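Local coordinates for protein fatty acid synthase 1, isoform A (Drosophila melanogaster, PDB 6FN6) that probably catalyses, as a multifunctional enzyme using NADPH, the synthesis of long-chain saturated fatty acids from acetyl-CoA and malonyl-CoA, here represented by its dehydratase, enoylreductase and ketoreductase region, at residues G716-L729 and K744-Q756. Residues are numbered along the deposited sequence; the frame is centred on the assembly and turned at random.
Sequences GSGGVGQAAISVAL and KREFLLKRFPKLQ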
loop_
_atom_site.group_PDB
_atom_site.type_symbol
_atom_site.label_atom_id
_atom_site.label_comp_id
_atom_site.label_asym_id
_atom_site.label_seq_id
_atom_site.Cartn_x
_atom_site.Cartn_y
_atom_site.Cartn_z
ATOM N N GLY A 716 -0.040 -23.753 6.630
ATOM C CA GLY A 716 0.945 -24.807 6.772
ATOM C C GLY A 716 0.525 -26.150 6.210
ATOM O O GLY A 716 1.261 -26.763 5.439
ATOM N N SER A 717 -0.666 -26.605 6.587
ATOM C CA SER A 717 -1.136 -27.928 6.186
ATOM C C SER A 717 -1.857 -27.900 4.843
ATOM O O SER A 717 -2.767 -28.691 4.598
ATOM C CB SER A 717 -2.060 -28.504 7.259
ATOM O OG SER A 717 -3.370 -27.976 7.147
ATOM N N GLY A 718 -1.419 -27.005 3.966
ATOM C CA GLY A 718 -1.937 -26.933 2.613
ATOM C C GLY A 718 -0.920 -27.478 1.635
ATOM O O GLY A 718 0.197 -27.823 2.021
ATOM N N GLY A 719 -1.304 -27.569 0.367
ATOM C CA GLY A 719 -0.408 -28.070 -0.657
ATOM C C GLY A 719 0.907 -27.315 -0.696
ATOM O O GLY A 719 1.983 -27.905 -0.586
ATOM N N VAL A 720 0.816 -25.998 -0.848
ATOM C CA VAL A 720 1.994 -25.147 -0.943
ATOM C C VAL A 720 2.694 -25.060 0.410
ATOM O O VAL A 720 3.920 -25.039 0.478
ATOM C CB VAL A 720 1.622 -23.743 -1.461
ATOM C CG1 VAL A 720 2.865 -22.892 -1.652
ATOM C CG2 VAL A 720 0.846 -23.844 -2.764
ATOM N N GLY A 721 1.910 -24.992 1.482
ATOM C CA GLY A 721 2.459 -24.924 2.824
ATOM C C GLY A 721 3.333 -26.115 3.174
ATOM O O GLY A 721 4.488 -25.955 3.577
ATOM N N GLN A 722 2.773 -27.312 3.033
ATOM C CA GLN A 722 3.498 -28.547 3.307
ATOM C C GLN A 722 4.803 -28.611 2.524
ATOM O O GLN A 722 5.846 -28.979 3.064
ATOM C CB GLN A 722 2.626 -29.761 2.973
ATOM C CG GLN A 722 1.630 -30.116 4.065
ATOM C CD GLN A 722 0.644 -31.183 3.636
ATOM O OE1 GLN A 722 1.005 -32.348 3.472
ATOM N NE2 GLN A 722 -0.613 -30.794 3.472
ATOM N N ALA A 723 4.741 -28.253 1.247
ATOM C CA ALA A 723 5.929 -28.264 0.406
ATOM C C ALA A 723 6.911 -27.207 0.889
ATOM O O ALA A 723 8.119 -27.428 0.893
ATOM C CB ALA A 723 5.559 -28.030 -1.047
ATOM N N ALA A 724 6.382 -26.057 1.297
ATOM C CA ALA A 724 7.212 -24.961 1.782
ATOM C C ALA A 724 7.916 -25.324 3.088
ATOM O O ALA A 724 9.116 -25.096 3.238
ATOM C CB ALA A 724 6.372 -23.712 1.970
ATOM N N ILE A 725 7.163 -25.892 4.027
ATOM C CA ILE A 725 7.705 -26.262 5.332
ATOM C C ILE A 725 8.825 -27.285 5.166
ATOM O O ILE A 725 9.862 -27.194 5.817
ATOM C CB ILE A 725 6.596 -26.801 6.260
ATOM C CG1 ILE A 725 5.553 -25.715 6.532
ATOM C CG2 ILE A 725 7.189 -27.300 7.578
ATOM C CD1 ILE A 725 4.272 -26.231 7.169
ATOM N N SER A 726 8.605 -28.263 4.296
ATOM C CA SER A 726 9.577 -29.326 4.071
ATOM C C SER A 726 10.897 -28.770 3.546
ATOM O O SER A 726 11.962 -29.083 4.069
ATOM C CB SER A 726 9.015 -30.360 3.090
ATOM O OG SER A 726 9.924 -31.430 2.894
ATOM N N VAL A 727 10.824 -27.946 2.506
ATOM C CA VAL A 727 12.024 -27.386 1.897
ATOM C C VAL A 727 12.712 -26.439 2.875
ATOM O O VAL A 727 13.928 -26.497 3.051
ATOM C CB VAL A 727 11.697 -26.667 0.570
ATOM C CG1 VAL A 727 12.956 -26.070 -0.046
ATOM C CG2 VAL A 727 11.048 -27.629 -0.408
ATOM N N ALA A 728 11.933 -25.567 3.507
ATOM C CA ALA A 728 12.479 -24.599 4.451
ATOM C C ALA A 728 13.242 -25.299 5.573
ATOM O O ALA A 728 14.411 -24.995 5.824
ATOM C CB ALA A 728 11.367 -23.737 5.028
ATOM N N LEU A 729 12.579 -26.235 6.246
ATOM C CA LEU A 729 13.208 -26.981 7.327
ATOM C C LEU A 729 14.449 -27.711 6.821
ATOM O O LEU A 729 15.416 -27.897 7.560
ATOM C CB LEU A 729 12.226 -27.978 7.946
ATOM C CG LEU A 729 11.078 -27.394 8.777
ATOM C CD1 LEU A 729 10.166 -28.505 9.272
ATOM C CD2 LEU A 729 11.593 -26.564 9.951
ATOM N N LYS A 744 -5.729 -30.006 11.663
ATOM C CA LYS A 744 -4.650 -29.535 10.803
ATOM C C LYS A 744 -3.394 -29.260 11.630
ATOM O O LYS A 744 -2.276 -29.504 11.174
ATOM C CB LYS A 744 -5.096 -28.286 10.042
ATOM C CG LYS A 744 -6.100 -28.598 8.942
ATOM C CD LYS A 744 -6.886 -27.375 8.506
ATOM C CE LYS A 744 -7.866 -27.718 7.390
ATOM N NZ LYS A 744 -8.958 -26.712 7.265
ATOM N N ARG A 745 -3.590 -28.747 12.842
ATOM C CA ARG A 745 -2.492 -28.540 13.782
ATOM C C ARG A 745 -1.816 -29.867 14.113
ATOM O O ARG A 745 -0.595 -29.993 14.032
ATOM C CB ARG A 745 -3.003 -27.876 15.065
ATOM C CG ARG A 745 -1.937 -27.646 16.124
ATOM C CD ARG A 745 -2.553 -27.164 17.428
ATOM N NE ARG A 745 -1.534 -26.701 18.374
ATOM C CZ ARG A 745 -1.423 -27.114 19.638
ATOM N NH1 ARG A 745 -0.452 -26.636 20.403
ATOM N NH2 ARG A 745 -2.275 -28.000 20.151
ATOM N N GLU A 746 -2.626 -30.853 14.485
ATOM C CA GLU A 746 -2.122 -32.166 14.868
ATOM C C GLU A 746 -1.318 -32.826 13.750
ATOM O O GLU A 746 -0.288 -33.452 14.001
ATOM C CB GLU A 746 -3.286 -33.077 15.265
ATOM C CG GLU A 746 -3.904 -32.764 16.617
ATOM C CD GLU A 746 -5.119 -33.625 16.909
ATOM O OE1 GLU A 746 -5.816 -34.013 15.947
ATOM O OE2 GLU A 746 -5.394 -33.891 18.097
ATOM N N PHE A 747 -1.794 -32.686 12.518
ATOM C CA PHE A 747 -1.147 -33.306 11.364
ATOM C C PHE A 747 0.276 -32.792 11.142
ATOM O O PHE A 747 1.198 -33.582 10.943
ATOM C CB PHE A 747 -1.991 -33.076 10.110
ATOM C CG PHE A 747 -1.270 -33.375 8.827
ATOM C CD1 PHE A 747 -1.163 -34.674 8.365
ATOM C CD2 PHE A 747 -0.714 -32.354 8.075
ATOM C CE1 PHE A 747 -0.505 -34.951 7.185
ATOM C CE2 PHE A 747 -0.055 -32.626 6.893
ATOM C CZ PHE A 747 0.047 -33.927 6.447
ATOM N N LEU A 748 0.449 -31.474 11.169
ATOM C CA LEU A 748 1.763 -30.865 10.966
ATOM C C LEU A 748 2.761 -31.283 12.040
ATOM O O LEU A 748 3.877 -31.701 11.734
ATOM C CB LEU A 748 1.652 -29.339 10.956
ATOM C CG LEU A 748 1.236 -28.635 9.666
ATOM C CD1 LEU A 748 1.099 -27.147 9.925
ATOM C CD2 LEU A 748 2.245 -28.885 8.555
ATOM N N LEU A 749 2.352 -31.149 13.297
ATOM C CA LEU A 749 3.211 -31.473 14.429
ATOM C C LEU A 749 3.836 -32.857 14.271
ATOM O O LEU A 749 5.045 -33.026 14.433
ATOM C CB LEU A 749 2.416 -31.404 15.735
ATOM C CG LEU A 749 2.197 -30.005 16.322
ATOM C CD1 LEU A 749 1.245 -30.067 17.507
ATOM C CD2 LEU A 749 3.510 -29.356 16.729
ATOM N N LYS A 750 3.000 -33.838 13.952
ATOM C CA LYS A 750 3.422 -35.231 13.878
ATOM C C LYS A 750 4.249 -35.535 12.629
ATOM O O LYS A 750 5.043 -36.475 12.615
ATOM C CB LYS A 750 2.194 -36.146 13.906
ATOM C CG LYS A 750 1.331 -35.996 15.152
ATOM C CD LYS A 750 -0.038 -36.631 14.962
ATOM C CE LYS A 750 -0.923 -36.424 16.181
ATOM N NZ LYS A 750 -2.317 -36.897 15.948
ATOM N N ARG A 751 4.046 -34.750 11.578
ATOM C CA ARG A 751 4.634 -35.055 10.279
ATOM C C ARG A 751 6.057 -34.518 10.076
ATOM O O ARG A 751 6.809 -35.072 9.270
ATOM C CB ARG A 751 3.730 -34.528 9.163
ATOM C CG ARG A 751 4.284 -34.767 7.767
ATOM C CD ARG A 751 3.213 -34.560 6.713
ATOM N NE ARG A 751 3.714 -34.781 5.358
ATOM C CZ ARG A 751 3.654 -35.947 4.717
ATOM N NH1 ARG A 751 3.113 -37.013 5.299
ATOM N NH2 ARG A 751 4.135 -36.054 3.486
ATOM N N PHE A 752 6.424 -33.444 10.776
ATOM C CA PHE A 752 7.681 -32.744 10.485
ATOM C C PHE A 752 8.773 -32.781 11.573
ATOM O O PHE A 752 8.476 -32.977 12.755
ATOM C CB PHE A 752 7.368 -31.283 10.169
ATOM C CG PHE A 752 6.798 -31.072 8.802
ATOM C CD1 PHE A 752 7.600 -31.190 7.681
ATOM C CD2 PHE A 752 5.457 -30.769 8.633
ATOM C CE1 PHE A 752 7.082 -30.995 6.419
ATOM C CE2 PHE A 752 4.933 -30.576 7.373
ATOM C CZ PHE A 752 5.745 -30.692 6.263
ATOM N N PRO A 753 10.048 -32.595 11.156
ATOM C CA PRO A 753 11.265 -32.546 11.981
ATOM C C PRO A 753 11.487 -31.219 12.721
ATOM O O PRO A 753 11.856 -30.227 12.094
ATOM C CB PRO A 753 12.388 -32.781 10.964
ATOM C CG PRO A 753 11.852 -32.323 9.688
ATOM C CD PRO A 753 10.389 -32.598 9.719
ATOM N N LYS A 754 11.280 -31.213 14.034
ATOM C CA LYS A 754 11.506 -30.025 14.854
ATOM C C LYS A 754 10.595 -28.868 14.454
ATOM O O LYS A 754 11.066 -27.762 14.189
ATOM C CB LYS A 754 12.965 -29.556 14.736
ATOM C CG LYS A 754 13.368 -28.490 15.757
ATOM C CD LYS A 754 14.882 -28.368 15.912
ATOM C CE LYS A 754 15.526 -27.817 14.640
ATOM N NZ LYS A 754 16.991 -27.579 14.782
ATOM N N LEU A 755 9.293 -29.124 14.391
ATOM C CA LEU A 755 8.313 -28.045 14.348
ATOM C C LEU A 755 7.797 -27.731 15.751
ATOM O O LEU A 755 7.204 -28.589 16.403
ATOM C CB LEU A 755 7.159 -28.405 13.415
ATOM C CG LEU A 755 6.433 -27.239 12.737
ATOM C CD1 LEU A 755 7.392 -26.356 11.939
ATOM C CD2 LEU A 755 5.321 -27.759 11.836
ATOM N N GLN A 756 8.031 -26.511 16.219
ATOM C CA GLN A 756 7.663 -26.139 17.580
ATOM C C GLN A 756 6.191 -25.740 17.687
ATOM O O GLN A 756 5.702 -24.952 16.879
ATOM C CB GLN A 756 8.546 -24.987 18.068
ATOM C CG GLN A 756 10.039 -25.270 18.005
ATOM C CD GLN A 756 10.471 -26.334 18.994
ATOM O OE1 GLN A 756 9.932 -26.426 20.097
ATOM N NE2 GLN A 756 11.446 -27.147 18.601
#
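Ile725 and Phe752 form the tight centre of this contact within the Rossmann-type, nucleotide-binding half of the enoylreductase domain. Helices 719-729 and 744-751 run nearly parallel, 27° apart, and pack side by side on the same face of strand 734-739, which Ile725, Leu729 and Leu748 touch. Their axes, 12.3 Å apart, are bridged by large side chains and by residues 752-755 that follow the second helix. The evidence for close packing is clearest at the Phe752 ring: Ile725 CG2 stands 3.7 Å from its centroid and only 3° off the normal, a CH-pi contact. The methyl is brought there by lying anti to the backbone N, while the other branch carries Ile725 CD1 to 3.6 Å from Leu748 CD2. Arg751 CG covers the opposite face of the same ring nearer its rim, and Pro753 CD lies in plane at the edge. The Leu729 side chain runs at about a right angle to that of Phe752, its CD1 4.0 Å from Phe752 CD1. With Phe752 reduced to alanine, the Ile725 methyl and Leu729 CD1 would probably lose the ring they pack on, opening a gap between helix 719-729 and the segment after helix 744-751.

Toward the solvent side the fit loosens. Gln722 OE1 lies oblique to the guanidinium of exposed Arg751, 4.1 Å from Arg751 NE, too far to count as a bond, and Lys754 makes only marginal contact. Lys744 leads its amine away to Gly886 O, whereas Ser726 OG bonds to Ala862 O, so both polar ends are engaged beyond this interface. Close fitting returns at the buried glycine-rich turn, whose sequence fits a GxGxxG dinucleotide-binding pattern: Ser717 CB rests 4.1 Å from Leu748 CG. Nearby, the Gln722 amide and Phe747 ring planes are 70° apart, and Gln722 OE1 lies near the ring plane at its edge, 3.5 Å from Phe747 CZ.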